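Local coordinates for protein Nrps/pks (Streptomyces albus, PDB 4OPE) that probably catalyses a decarboxylative condensation in oxazolomycin polyketide assembly, as ketosynthase domain KS7 of OzmH in an "AT-less" hybrid NRPS/PKS pathway, at residues Q26-R29 and N30-G34; H104-D108 and A109-R113; G136-E139 and A140-G143; H385-L388 and D389-P392. One frame throughout, in Å; residues are numbered along the deposited sequence.

Contact 1: residues Q26-R29 and N30-G34; sequences QFWR and NLREG
Gln26 and Asn30, one turn apart on helix 24-33, meet through their side-chain amides, whose planes are 60° apart. NE2 of Gln26 lies 2.9 Å from OD1 of Asn30, but at 130° the N-H is bent and the bond is weak. The amide oxygen is used more fully: Arg29 turns NE and NH2 side-on to Gln26 OE1, at 3.2 and 2.8 Å, both from one face of the amide, while OE1 stays in the guanidinium plane. Gln26 CG stands opposite its backbone N (chi1 -170°), and the bend at chi2 lays the amide between Arg29 and Asn30. Outside the segments, Asn30 OD1 also takes Arg35 NH1, its ND2 gives to Lys20 O, and Arg29 NH1 pairs with Glu475 and Arg32 NH2 with Glu372.

Backbone pairing is that of an alpha helix, from Asn30 N to Gln26 O (3.0 Å) through Glu33 N to Arg29 O (2.9 Å). Gly34, with positive phi, ends it in a Schellman motif. The buried rings are covered from within the helix: Leu31 CD1 sits 3.9 Å from the Phe27 ring centroid in a CH-pi contact, and Arg32 CG lies over a Trp28 face. An alanine at Gln26 would probably leave Arg29 NE and NH2 without this acceptor and the guanidinium, held then by Glu475, freer to turn. The neutral amide thus accepts twice from a cation and donates weakly to a second amide, without adding charge.

Contact 2: residues H104-D108 and A109-R113; sequences HLLED and AGTSR
Leu106 and Thr111 cross at a slant where helix 93-108 gives way to loop, CG of the leucine meeting CG2 of the threonine at 3.8 Å. Thr111 presents this methyl because its OG1 is turned opposite the backbone N (chi1 -164°), which places CG2 between the N and the carbonyl carbon. The same methyl lies 3.6 Å from Leu106 O, so it touches both the side chain and the carbonyl of one residue. Farther along, Leu106 CD2 points to the backbone of Arg113, 4.1 Å from its N. Phe163, Phe165 and Leu116 complete the apolar surroundings of Leu106.

The backbone makes this meeting possible through a Schellman motif: Gly110, with positive phi, reverses the chain, and Thr111 N bonds back to Leu106 O at 3.0 Å. Gly110 N reaches Glu107 O at 3.0 Å, well above the carbonyl plane. Before the reversal, Ala109 N still keeps the helical bond to Leu105 O (2.8 Å, 166° at the hydrogen). Ala109 CB lies against that same carbonyl, and the side chains of Leu105 and Ala109 both pack on Leu247 of strand 242-250. Ser112 faces the other way, capping the next helix, 113-116, through OG to Ala115 N.

Contact 3: residues G136-E139 and A140-G143; sequences GVEE and ALRG
Glu138 O receives Arg142 N at 2.8 Å, with 165° at the hydrogen and the donor close to the line of the carbonyl bond, the shortest backbone hydrogen bond between residues 136-139 and 140-143. It belongs to the short surface helix 137-141, for which Gly136 holds the N-cap position and Arg142 is the first residue to leave helical angles. The two preceding bonds are longer: Ala140 N to Gly136 O measures 3.2 Å and Leu141 N to Val137 O 3.1 Å, each with its donor tilted about 30° from the carbonyl plane. Past them, Gly143 N reaches Ala140 O only weakly, and the helix ends after little more than one turn.

One flank of this helix is apolar. Val137 and Leu141 run side by side in the same direction, CG1 to CD1 4.1 Å apart. This flank belongs to the dimer interface: Val137 packs on Leu134, Ala140 on Leu210 and Leu141 on Phe51, all three of the second subunit.

On the exposed flank, Arg142 bends at chi3 and folds back, bringing one face of its guanidinium over Glu138 O and Glu139 CA. The pairing with Glu138 is electrostatic at most. Glu138 OE1 stands 4.4 Å from Arg142 NE, well out of the guanidinium plane, so no N-H is directed at it; the carboxylate and guanidinium planes are 35° apart. The touch is made by the methylene part of the glutamate: Glu138 CG lies 3.4 Å from Arg142 NH1.

Contact 4: residues H385-L388 and D389-P392; sequences HLDL and DATP
The carboxylate of Asp387 meets the methyl group of Ala390 through OD2, 3.4 Å from CB, and this carbon stands well off the carboxylate plane. The second flat group, the carboxylate of Asp389, turns back along the chain until OD1 lies 3.6 Å from Leu388 N. The two acids come within 4.4 Å of each other, OD1 of Asp387 to OD1 of Asp389, a spacing at which like charges would probably repel.

The backbone that carries them makes a 3-10 turn: Ala390 N bonds to Asp387 O at 3.2 Å and Thr391 N to Leu388 O, both donors well above the carbonyl planes. Thr391 OG1, placed between its backbone N and carbonyl carbon (chi1 82°), also points at Leu388 O, though the modelled separation is too short to be trusted in detail. OG1 accepts from Phe393 N as well, an ST turn leading into strand 393-395, outermost in the sheet within this chain. Leu388, meanwhile, packs on Ile323 of helix 318-329. An alanine in place of Thr391 would probably leave Phe393 N without its side-chain acceptor and the entry to the strand less firmly set. The hydroxyl of Thr391 thus holds Phe393 N at the start of the strand, while the acids stay at the exposed side.

How the contacts relate
Along the chain the four contacts follow in series, 1 to 4, each a local arrangement within the ketosynthase, and no two of them touch. Contacts 1 and 2 lie nearest together, centres about 23 Å apart, on helix 24-33 and at the end of helix 93-108, their own centres about 14 and 13 Å from that of the chain. Contact 2 packs on strand 242-250 of the large mixed sheet; contact 4 leads into strand 393-395, outermost in that sheet within this chain, across the chain's centre from contact 2. Contacts 3 and 4 are farthest apart, centres about 55 Å. Contact 3 alone touches the second subunit, so the set samples two helix ends of the thiolase-type fold, an outer loop and the subunit interface.

Contact 1: residues Q26-R29 and N30-G34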
ATOM      1  N   GLN A  26      17.950 -21.890  -9.655  1.00 36.16           N
ATOM      2  CA  GLN A  26      17.055 -22.649 -10.498  1.00 38.08           C
ATOM      3  C   GLN A  26      16.317 -21.672 -11.425  1.00 36.62           C
ATOM      4  O   GLN A  26      16.148 -21.940 -12.592  1.00 37.48           O
ATOM      5  CB  GLN A  26      16.136 -23.503  -9.615  1.00 41.46           C
ATOM      6  CG  GLN A  26      15.297 -24.522 -10.361  1.00 47.54           C
ATOM      7  CD  GLN A  26      16.124 -25.405 -11.278  1.00 52.74           C
ATOM      8  OE1 GLN A  26      17.115 -25.996 -10.839  1.00 64.03           O
ATOM      9  NE2 GLN A  26      15.742 -25.490 -12.553  1.00 50.60           N
ATOM     10  N   PHE A  27      15.975 -20.489 -10.943  1.00 34.36           N
ATOM     11  CA  PHE A  27      15.355 -19.508 -11.794  1.00 34.57           C
ATOM     12  C   PHE A  27      16.245 -19.185 -12.959  1.00 35.64           C
ATOM     13  O   PHE A  27      15.791 -19.097 -14.110  1.00 37.08           O
ATOM     14  CB  PHE A  27      15.093 -18.243 -10.968  1.00 35.87           C
ATOM     15  CG  PHE A  27      14.202 -17.194 -11.628  1.00 33.19           C
ATOM     16  CD1 PHE A  27      13.086 -17.549 -12.345  1.00 33.27           C
ATOM     17  CD2 PHE A  27      14.478 -15.842 -11.462  1.00 32.07           C
ATOM     18  CE1 PHE A  27      12.260 -16.567 -12.896  1.00 32.95           C
ATOM     19  CE2 PHE A  27      13.654 -14.863 -12.003  1.00 31.90           C
ATOM     20  CZ  PHE A  27      12.555 -15.222 -12.722  1.00 31.58           C
ATOM     21  N   TRP A  28      17.528 -19.023 -12.667  1.00 37.41           N
ATOM     22  CA  TRP A  28      18.490 -18.617 -13.689  1.00 36.73           C
ATOM     23  C   TRP A  28      18.644 -19.681 -14.747  1.00 36.90           C
ATOM     24  O   TRP A  28      18.577 -19.369 -15.900  1.00 35.46           O
ATOM     25  CB  TRP A  28      19.842 -18.244 -13.114  1.00 34.60           C
ATOM     26  CG  TRP A  28      20.810 -17.923 -14.218  1.00 35.76           C
ATOM     27  CD1 TRP A  28      21.936 -18.621 -14.554  1.00 34.95           C
ATOM     28  CD2 TRP A  28      20.707 -16.857 -15.181  1.00 36.09           C
ATOM     29  NE1 TRP A  28      22.546 -18.050 -15.634  1.00 36.57           N
ATOM     30  CE2 TRP A  28      21.824 -16.963 -16.041  1.00 36.43           C
ATOM     31  CE3 TRP A  28      19.790 -15.828 -15.397  1.00 34.92           C
ATOM     32  CZ2 TRP A  28      22.056 -16.074 -17.083  1.00 36.64           C
ATOM     33  CZ3 TRP A  28      20.037 -14.907 -16.449  1.00 35.55           C
ATOM     34  CH2 TRP A  28      21.149 -15.052 -17.274  1.00 36.72           C
ATOM     35  N   ARG A  29      18.844 -20.919 -14.334  1.00 40.02           N
ATOM     36  CA  ARG A  29      18.844 -22.085 -15.210  1.00 44.19           C
ATOM     37  C   ARG A  29      17.660 -22.042 -16.192  1.00 45.04           C
ATOM     38  O   ARG A  29      17.835 -22.192 -17.442  1.00 43.04           O
ATOM     39  CB  ARG A  29      18.680 -23.340 -14.355  1.00 51.85           C
ATOM     40  CG  ARG A  29      19.722 -24.436 -14.497  1.00 60.10           C
ATOM     41  CD  ARG A  29      20.588 -24.610 -13.240  1.00 64.03           C
ATOM     42  NE  ARG A  29      19.809 -24.849 -12.015  1.00 65.79           N
ATOM     43  CZ  ARG A  29      20.283 -24.709 -10.772  1.00 66.43           C
ATOM     44  NH1 ARG A  29      21.555 -24.350 -10.554  1.00 67.48           N
ATOM     45  NH2 ARG A  29      19.479 -24.919  -9.735  1.00 62.66           N
ATOM     46  N   ASN A  30      16.458 -21.824 -15.623  1.00 41.14           N
ATOM     47  CA  ASN A  30      15.224 -21.827 -16.406  1.00 38.03           C
ATOM     48  C   ASN A  30      15.164 -20.706 -17.409  1.00 38.59           C
ATOM     49  O   ASN A  30      14.767 -20.916 -18.537  1.00 40.69           O
ATOM     50  CB  ASN A  30      14.022 -21.720 -15.505  1.00 36.52           C
ATOM     51  CG  ASN A  30      13.829 -22.938 -14.640  1.00 34.96           C
ATOM     52  OD1 ASN A  30      14.573 -23.930 -14.751  1.00 33.31           O
ATOM     53  ND2 ASN A  30      12.821 -22.872 -13.748  1.00 33.33           N
ATOM     54  N   LEU A  31      15.520 -19.496 -16.996  1.00 39.64           N
ATOM     55  CA  LEU A  31      15.609 -18.369 -17.939  1.00 39.30           C
ATOM     56  C   LEU A  31      16.621 -18.682 -18.995  1.00 39.33           C
ATOM     57  O   LEU A  31      16.394 -18.418 -20.144  1.00 41.69           O
ATOM     58  CB  LEU A  31      16.083 -17.092 -17.243  1.00 38.45           C
ATOM     59  CG  LEU A  31      15.112 -16.530 -16.212  1.00 38.83           C
ATOM     60  CD1 LEU A  31      15.819 -15.626 -15.215  1.00 38.43           C
ATOM     61  CD2 LEU A  31      13.981 -15.783 -16.888  1.00 38.80           C
ATOM     62  N   ARG A  32      17.763 -19.205 -18.597  1.00 41.44           N
ATOM     63  CA  ARG A  32      18.880 -19.420 -19.531  1.00 46.68           C
ATOM     64  C   ARG A  32      18.502 -20.419 -20.619  1.00 43.97           C
ATOM     65  O   ARG A  32      18.799 -20.204 -21.747  1.00 42.03           O
ATOM     66  CB  ARG A  32      20.156 -19.918 -18.800  1.00 52.68           C
ATOM     67  CG  ARG A  32      21.425 -19.204 -19.271  1.00 57.82           C
ATOM     68  CD  ARG A  32      22.711 -19.733 -18.664  1.00 55.83           C
ATOM     69  NE  ARG A  32      23.222 -20.851 -19.440  1.00 56.30           N
ATOM     70  CZ  ARG A  32      24.185 -20.801 -20.365  1.00 56.38           C
ATOM     71  NH1 ARG A  32      24.515 -21.917 -20.993  1.00 58.20           N
ATOM     72  NH2 ARG A  32      24.823 -19.674 -20.679  1.00 55.40           N
ATOM     73  N   GLU A  33      17.812 -21.486 -20.254  1.00 46.85           N
ATOM     74  CA  GLU A  33      17.411 -22.532 -21.186  1.00 48.92           C
ATOM     75  C   GLU A  33      16.128 -22.215 -21.971  1.00 48.74           C
ATOM     76  O   GLU A  33      15.720 -22.998 -22.847  1.00 48.79           O
ATOM     77  CB  GLU A  33      17.199 -23.831 -20.421  1.00 55.53           C
ATOM     78  CG  GLU A  33      18.479 -24.423 -19.817  1.00 63.54           C
ATOM     79  CD  GLU A  33      18.227 -25.417 -18.669  1.00 71.87           C
ATOM     80  OE1 GLU A  33      17.143 -26.089 -18.652  1.00 71.03           O
ATOM     81  OE2 GLU A  33      19.132 -25.505 -17.780  1.00 74.49           O
ATOM     82  N   GLY A  34      15.487 -21.086 -21.668  1.00 43.45           N
ATOM     83  CA  GLY A  34      14.236 -20.741 -22.306  1.00 41.03           C
ATOM     84  C   GLY A  34      13.143 -21.714 -21.900  1.00 41.26           C
ATOM     85  O   GLY A  34      12.370 -22.165 -22.742  1.00 44.09           O
TER

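Contact 2: residues H104-D108 and A109-R113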
ATOM      1  N   HIS A 104      15.598 -15.396   3.343  1.00 28.92           N
ATOM      2  CA  HIS A 104      16.567 -15.730   2.334  1.00 29.30           C
ATOM      3  C   HIS A 104      17.194 -14.493   1.711  1.00 29.58           C
ATOM      4  O   HIS A 104      18.359 -14.530   1.329  1.00 30.70           O
ATOM      5  CB  HIS A 104      15.972 -16.616   1.290  1.00 30.37           C
ATOM      6  CG  HIS A 104      15.673 -17.992   1.780  1.00 31.48           C
ATOM      7  ND1 HIS A 104      14.541 -18.682   1.415  1.00 31.85           N
ATOM      8  CD2 HIS A 104      16.365 -18.811   2.602  1.00 33.85           C
ATOM      9  CE1 HIS A 104      14.545 -19.872   1.984  1.00 32.40           C
ATOM     10  NE2 HIS A 104      15.652 -19.979   2.699  1.00 35.03           N
ATOM     11  N   LEU A 105      16.458 -13.398   1.647  1.00 28.49           N
ATOM     12  CA  LEU A 105      17.031 -12.152   1.170  1.00 28.59           C
ATOM     13  C   LEU A 105      18.234 -11.729   2.033  1.00 30.35           C
ATOM     14  O   LEU A 105      19.306 -11.310   1.502  1.00 30.56           O
ATOM     15  CB  LEU A 105      15.963 -11.037   1.193  1.00 28.74           C
ATOM     16  CG  LEU A 105      16.377  -9.572   1.045  1.00 28.54           C
ATOM     17  CD1 LEU A 105      17.012  -9.469  -0.322  1.00 29.62           C
ATOM     18  CD2 LEU A 105      15.207  -8.601   1.115  1.00 27.69           C
ATOM     19  N   LEU A 106      18.079 -11.798   3.358  1.00 30.26           N
ATOM     20  CA  LEU A 106      19.155 -11.339   4.225  1.00 30.53           C
ATOM     21  C   LEU A 106      20.379 -12.219   4.029  1.00 31.19           C
ATOM     22  O   LEU A 106      21.511 -11.732   3.938  1.00 32.43           O
ATOM     23  CB  LEU A 106      18.703 -11.323   5.645  1.00 32.19           C
ATOM     24  CG  LEU A 106      18.169  -9.994   6.167  1.00 34.77           C
ATOM     25  CD1 LEU A 106      17.470  -9.094   5.167  1.00 34.83           C
ATOM     26  CD2 LEU A 106      17.297 -10.273   7.363  1.00 35.70           C
ATOM     27  N   GLU A 107      20.150 -13.513   3.863  1.00 31.06           N
ATOM     28  CA  GLU A 107      21.255 -14.410   3.563  1.00 31.58           C
ATOM     29  C   GLU A 107      21.911 -14.068   2.233  1.00 31.03           C
ATOM     30  O   GLU A 107      23.129 -14.040   2.129  1.00 32.57           O
ATOM     31  CB  GLU A 107      20.814 -15.865   3.608  1.00 31.43           C
ATOM     32  CG  GLU A 107      20.285 -16.236   4.985  1.00 31.00           C
ATOM     33  CD  GLU A 107      20.050 -17.725   5.172  1.00 31.93           C
ATOM     34  OE1 GLU A 107      19.666 -18.398   4.137  1.00 31.83           O
ATOM     35  OE2 GLU A 107      20.248 -18.188   6.351  1.00 28.71           O
ATOM     36  N   ASP A 108      21.130 -13.729   1.229  1.00 31.64           N
ATOM     37  CA  ASP A 108      21.746 -13.397  -0.055  1.00 32.93           C
ATOM     38  C   ASP A 108      22.534 -12.092   0.022  1.00 32.84           C
ATOM     39  O   ASP A 108      23.576 -11.977  -0.558  1.00 37.73           O
ATOM     40  CB  ASP A 108      20.732 -13.358  -1.185  1.00 33.80           C
ATOM     41  CG  ASP A 108      21.383 -13.063  -2.534  1.00 38.44           C
ATOM     42  OD1 ASP A 108      22.054 -13.961  -3.143  1.00 40.74           O
ATOM     43  OD2 ASP A 108      21.211 -11.910  -2.989  1.00 42.36           O
ATOM     44  N   ALA A 109      22.051 -11.125   0.768  1.00 32.53           N
ATOM     45  CA  ALA A 109      22.806  -9.929   1.011  1.00 33.48           C
ATOM     46  C   ALA A 109      24.017 -10.105   1.929  1.00 35.15           C
ATOM     47  O   ALA A 109      24.695  -9.110   2.157  1.00 37.34           O
ATOM     48  CB  ALA A 109      21.891  -8.872   1.619  1.00 35.07           C
ATOM     49  N   GLY A 110      24.267 -11.299   2.501  1.00 33.43           N
ATOM     50  CA  GLY A 110      25.321 -11.449   3.509  1.00 33.57           C
ATOM     51  C   GLY A 110      25.156 -10.687   4.848  1.00 34.51           C
ATOM     52  O   GLY A 110      26.099 -10.166   5.428  1.00 33.15           O
ATOM     53  N   THR A 111      23.954 -10.711   5.378  1.00 36.08           N
ATOM     54  CA  THR A 111      23.667  -9.973   6.563  1.00 37.69           C
ATOM     55  C   THR A 111      22.687 -10.751   7.430  1.00 36.01           C
ATOM     56  O   THR A 111      22.467 -11.925   7.182  1.00 35.96           O
ATOM     57  CB  THR A 111      23.125  -8.571   6.213  1.00 38.61           C
ATOM     58  OG1 THR A 111      23.211  -7.737   7.371  1.00 40.81           O
ATOM     59  CG2 THR A 111      21.695  -8.634   5.768  1.00 37.52           C
ATOM     60  N   SER A 112      22.119 -10.073   8.425  1.00 35.33           N
ATOM     61  CA  SER A 112      21.287 -10.695   9.442  1.00 37.75           C
ATOM     62  C   SER A 112      20.480  -9.649  10.204  1.00 37.28           C
ATOM     63  O   SER A 112      20.817  -8.456  10.180  1.00 35.93           O
ATOM     64  CB  SER A 112      22.195 -11.401  10.461  1.00 40.60           C
ATOM     65  OG  SER A 112      23.135 -10.469  10.994  1.00 40.49           O
ATOM     66  N   ARG A 113      19.428 -10.107  10.882  1.00 35.84           N
ATOM     67  CA  ARG A 113      18.693  -9.278  11.837  1.00 35.52           C
ATOM     68  C   ARG A 113      19.631  -8.453  12.691  1.00 37.68           C
ATOM     69  O   ARG A 113      19.500  -7.208  12.791  1.00 36.67           O
ATOM     70  CB  ARG A 113      17.902 -10.151  12.783  1.00 35.32           C
ATOM     71  CG  ARG A 113      16.747 -10.809  12.088  1.00 38.02           C
ATOM     72  CD  ARG A 113      15.768 -11.539  13.003  1.00 38.34           C
ATOM     73  NE  ARG A 113      16.318 -12.762  13.552  1.00 37.86           N
ATOM     74  CZ  ARG A 113      15.654 -13.566  14.362  1.00 36.28           C
ATOM     75  NH1 ARG A 113      14.426 -13.289  14.714  1.00 36.53           N
ATOM     76  NH2 ARG A 113      16.217 -14.658  14.789  1.00 36.02           N
TER

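Contact 3: residues G136-E139 and A140-G143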
ATOM      1  N   GLY A 136     -13.174 -21.193   4.571  1.00 58.09           N
ATOM      2  CA  GLY A 136     -13.632 -21.350   5.951  1.00 59.15           C
ATOM      3  C   GLY A 136     -14.601 -20.284   6.422  1.00 56.92           C
ATOM      4  O   GLY A 136     -14.858 -20.184   7.621  1.00 56.06           O
ATOM      5  N   VAL A 137     -15.162 -19.514   5.493  1.00 54.21           N
ATOM      6  CA  VAL A 137     -16.135 -18.487   5.872  1.00 57.35           C
ATOM      7  C   VAL A 137     -17.482 -19.048   6.391  1.00 57.60           C
ATOM      8  O   VAL A 137     -18.039 -18.495   7.317  1.00 57.41           O
ATOM      9  CB  VAL A 137     -16.414 -17.473   4.742  1.00 53.67           C
ATOM     10  CG1 VAL A 137     -17.407 -16.424   5.239  1.00 52.31           C
ATOM     11  CG2 VAL A 137     -15.124 -16.804   4.291  1.00 52.29           C
ATOM     12  N   GLU A 138     -17.990 -20.115   5.784  1.00 58.76           N
ATOM     13  CA  GLU A 138     -19.224 -20.768   6.243  1.00 63.19           C
ATOM     14  C   GLU A 138     -19.086 -21.286   7.696  1.00 62.95           C
ATOM     15  O   GLU A 138     -19.860 -20.927   8.595  1.00 58.21           O
ATOM     16  CB  GLU A 138     -19.575 -21.921   5.283  1.00 68.61           C
ATOM     17  CG  GLU A 138     -21.063 -22.108   5.000  1.00 80.17           C
ATOM     18  CD  GLU A 138     -21.805 -20.790   4.724  1.00 90.49           C
ATOM     19  OE1 GLU A 138     -22.724 -20.451   5.528  1.00 98.59           O
ATOM     20  OE2 GLU A 138     -21.456 -20.079   3.732  1.00 86.49           O
ATOM     21  N   GLU A 139     -18.061 -22.108   7.900  1.00 64.51           N
ATOM     22  CA  GLU A 139     -17.736 -22.715   9.192  1.00 64.52           C
ATOM     23  C   GLU A 139     -17.621 -21.674  10.286  1.00 64.06           C
ATOM     24  O   GLU A 139     -18.206 -21.832  11.354  1.00 69.97           O
ATOM     25  CB  GLU A 139     -16.438 -23.516   9.099  1.00 63.66           C
ATOM     26  CG  GLU A 139     -16.559 -24.787   8.255  1.00 68.54           C
ATOM     27  CD  GLU A 139     -16.456 -24.584   6.731  1.00 73.39           C
ATOM     28  OE1 GLU A 139     -16.349 -23.418   6.243  1.00 74.50           O
ATOM     29  OE2 GLU A 139     -16.472 -25.616   6.003  1.00 72.76           O
ATOM     30  N   ALA A 140     -16.906 -20.592  10.007  1.00 62.00           N
ATOM     31  CA  ALA A 140     -16.758 -19.498  10.962  1.00 61.44           C
ATOM     32  C   ALA A 140     -18.093 -18.828  11.302  1.00 62.84           C
ATOM     33  O   ALA A 140     -18.343 -18.479  12.454  1.00 62.72           O
ATOM     34  CB  ALA A 140     -15.793 -18.467  10.420  1.00 61.90           C
ATOM     35  N   LEU A 141     -18.949 -18.648  10.308  1.00 62.00           N
ATOM     36  CA  LEU A 141     -20.284 -18.102  10.555  1.00 65.50           C
ATOM     37  C   LEU A 141     -21.159 -19.046  11.401  1.00 67.38           C
ATOM     38  O   LEU A 141     -21.828 -18.591  12.331  1.00 61.48           O
ATOM     39  CB  LEU A 141     -20.992 -17.782   9.230  1.00 64.63           C
ATOM     40  CG  LEU A 141     -20.432 -16.613   8.402  1.00 62.22           C
ATOM     41  CD1 LEU A 141     -21.057 -16.642   7.013  1.00 60.53           C
ATOM     42  CD2 LEU A 141     -20.654 -15.257   9.061  1.00 61.79           C
ATOM     43  N   ARG A 142     -21.129 -20.347  11.071  1.00 71.13           N
ATOM     44  CA  ARG A 142     -21.883 -21.387  11.786  1.00 71.61           C
ATOM     45  C   ARG A 142     -21.261 -21.751  13.143  1.00 73.59           C
ATOM     46  O   ARG A 142     -21.685 -22.700  13.788  1.00 80.37           O
ATOM     47  CB  ARG A 142     -21.997 -22.651  10.927  1.00 74.74           C
ATOM     48  CG  ARG A 142     -22.897 -22.498   9.702  1.00 82.56           C
ATOM     49  CD  ARG A 142     -23.327 -23.850   9.110  1.00 91.79           C
ATOM     50  NE  ARG A 142     -22.652 -24.192   7.845  1.00100.23           N
ATOM     51  CZ  ARG A 142     -21.544 -24.934   7.711  1.00104.22           C
ATOM     52  NH1 ARG A 142     -21.048 -25.146   6.492  1.00107.15           N
ATOM     53  NH2 ARG A 142     -20.916 -25.458   8.766  1.00104.14           N
ATOM     54  N   GLY A 143     -20.242 -21.022  13.576  1.00 72.81           N
ATOM     55  CA  GLY A 143     -19.614 -21.259  14.873  1.00 68.42           C
ATOM     56  C   GLY A 143     -18.714 -22.477  14.917  1.00 66.33           C
ATOM     57  O   GLY A 143     -18.073 -22.708  15.901  1.00 64.30           O
TER

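Contact 4: residues H385-L388 and D389-P392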
ATOM      1  N   HIS A 385       1.236  -6.478 -35.663  1.00 47.13           N
ATOM      2  CA  HIS A 385       0.675  -5.126 -35.474  1.00 49.75           C
ATOM      3  C   HIS A 385       1.526  -4.190 -34.606  1.00 51.15           C
ATOM      4  O   HIS A 385       1.051  -3.112 -34.246  1.00 50.91           O
ATOM      5  CB  HIS A 385      -0.715  -5.202 -34.852  1.00 48.09           C
ATOM      6  CG  HIS A 385      -1.596  -6.203 -35.509  1.00 49.17           C
ATOM      7  ND1 HIS A 385      -2.119  -7.292 -34.838  1.00 50.94           N
ATOM      8  CD2 HIS A 385      -2.023  -6.304 -36.785  1.00 49.90           C
ATOM      9  CE1 HIS A 385      -2.832  -8.027 -35.673  1.00 50.28           C
ATOM     10  NE2 HIS A 385      -2.779  -7.454 -36.863  1.00 54.06           N
ATOM     11  N   LEU A 386       2.741  -4.589 -34.239  1.00 49.69           N
ATOM     12  CA  LEU A 386       3.598  -3.729 -33.387  1.00 50.64           C
ATOM     13  C   LEU A 386       4.456  -2.805 -34.203  1.00 55.80           C
ATOM     14  O   LEU A 386       4.810  -1.702 -33.736  1.00 51.10           O
ATOM     15  CB  LEU A 386       4.574  -4.551 -32.577  1.00 48.27           C
ATOM     16  CG  LEU A 386       4.040  -5.691 -31.742  1.00 46.94           C
ATOM     17  CD1 LEU A 386       5.222  -6.512 -31.273  1.00 46.88           C
ATOM     18  CD2 LEU A 386       3.210  -5.151 -30.590  1.00 44.85           C
ATOM     19  N   ASP A 387       4.854  -3.321 -35.378  1.00 60.91           N
ATOM     20  CA  ASP A 387       5.759  -2.635 -36.294  1.00 66.61           C
ATOM     21  C   ASP A 387       7.109  -2.323 -35.644  1.00 61.02           C
ATOM     22  O   ASP A 387       7.633  -1.219 -35.782  1.00 54.68           O
ATOM     23  CB  ASP A 387       5.098  -1.347 -36.830  1.00 75.04           C
ATOM     24  CG  ASP A 387       5.779  -0.815 -38.098  1.00 83.47           C
ATOM     25  OD1 ASP A 387       6.270  -1.638 -38.924  1.00 77.07           O
ATOM     26  OD2 ASP A 387       5.818   0.435 -38.251  1.00 93.78           O
ATOM     27  N   LEU A 388       7.662  -3.313 -34.943  1.00 62.13           N
ATOM     28  CA  LEU A 388       8.920  -3.154 -34.202  1.00 61.52           C
ATOM     29  C   LEU A 388      10.088  -2.604 -34.995  1.00 65.09           C
ATOM     30  O   LEU A 388      10.944  -1.900 -34.456  1.00 59.67           O
ATOM     31  CB  LEU A 388       9.371  -4.494 -33.667  1.00 61.83           C
ATOM     32  CG  LEU A 388       8.852  -4.865 -32.287  1.00 61.38           C
ATOM     33  CD1 LEU A 388       9.540  -6.151 -31.872  1.00 62.48           C
ATOM     34  CD2 LEU A 388       9.094  -3.765 -31.271  1.00 59.22           C
ATOM     35  N   ASP A 389      10.102  -2.930 -36.279  1.00 69.38           N
ATOM     36  CA  ASP A 389      11.264  -2.743 -37.132  1.00 74.61           C
ATOM     37  C   ASP A 389      11.468  -1.268 -37.402  1.00 70.60           C
ATOM     38  O   ASP A 389      12.592  -0.815 -37.641  1.00 67.90           O
ATOM     39  CB  ASP A 389      11.066  -3.540 -38.426  1.00 87.12           C
ATOM     40  CG  ASP A 389      10.310  -4.875 -38.185  1.00 94.17           C
ATOM     41  OD1 ASP A 389       9.083  -4.825 -37.891  1.00103.22           O
ATOM     42  OD2 ASP A 389      10.944  -5.956 -38.254  1.00 87.31           O
ATOM     43  N   ALA A 390      10.370  -0.520 -37.303  1.00 65.99           N
ATOM     44  CA  ALA A 390      10.407   0.950 -37.280  1.00 65.52           C
ATOM     45  C   ALA A 390      10.963   1.535 -35.963  1.00 64.54           C
ATOM     46  O   ALA A 390      11.169   2.753 -35.828  1.00 59.06           O
ATOM     47  CB  ALA A 390       9.003   1.479 -37.518  1.00 66.27           C
ATOM     48  N   THR A 391      11.179   0.647 -34.995  1.00 62.62           N
ATOM     49  CA  THR A 391      11.639   1.021 -33.670  1.00 59.24           C
ATOM     50  C   THR A 391      13.015   0.415 -33.429  1.00 56.83           C
ATOM     51  O   THR A 391      13.484  -0.451 -34.196  1.00 52.87           O
ATOM     52  CB  THR A 391      10.666   0.555 -32.545  1.00 54.44           C
ATOM     53  OG1 THR A 391      10.897  -0.820 -32.212  1.00 50.68           O
ATOM     54  CG2 THR A 391       9.232   0.718 -32.993  1.00 53.28           C
ATOM     55  N   PRO A 392      13.648   0.867 -32.350  1.00 51.21           N
ATOM     56  CA  PRO A 392      14.910   0.343 -31.925  1.00 53.08           C
ATOM     57  C   PRO A 392      14.851  -1.085 -31.374  1.00 52.73           C
ATOM     58  O   PRO A 392      15.891  -1.733 -31.283  1.00 55.07           O
ATOM     59  CB  PRO A 392      15.313   1.307 -30.811  1.00 52.89           C
ATOM     60  CG  PRO A 392      14.607   2.560 -31.137  1.00 51.08           C
ATOM     61  CD  PRO A 392      13.297   2.100 -31.638  1.00 49.83           C
TER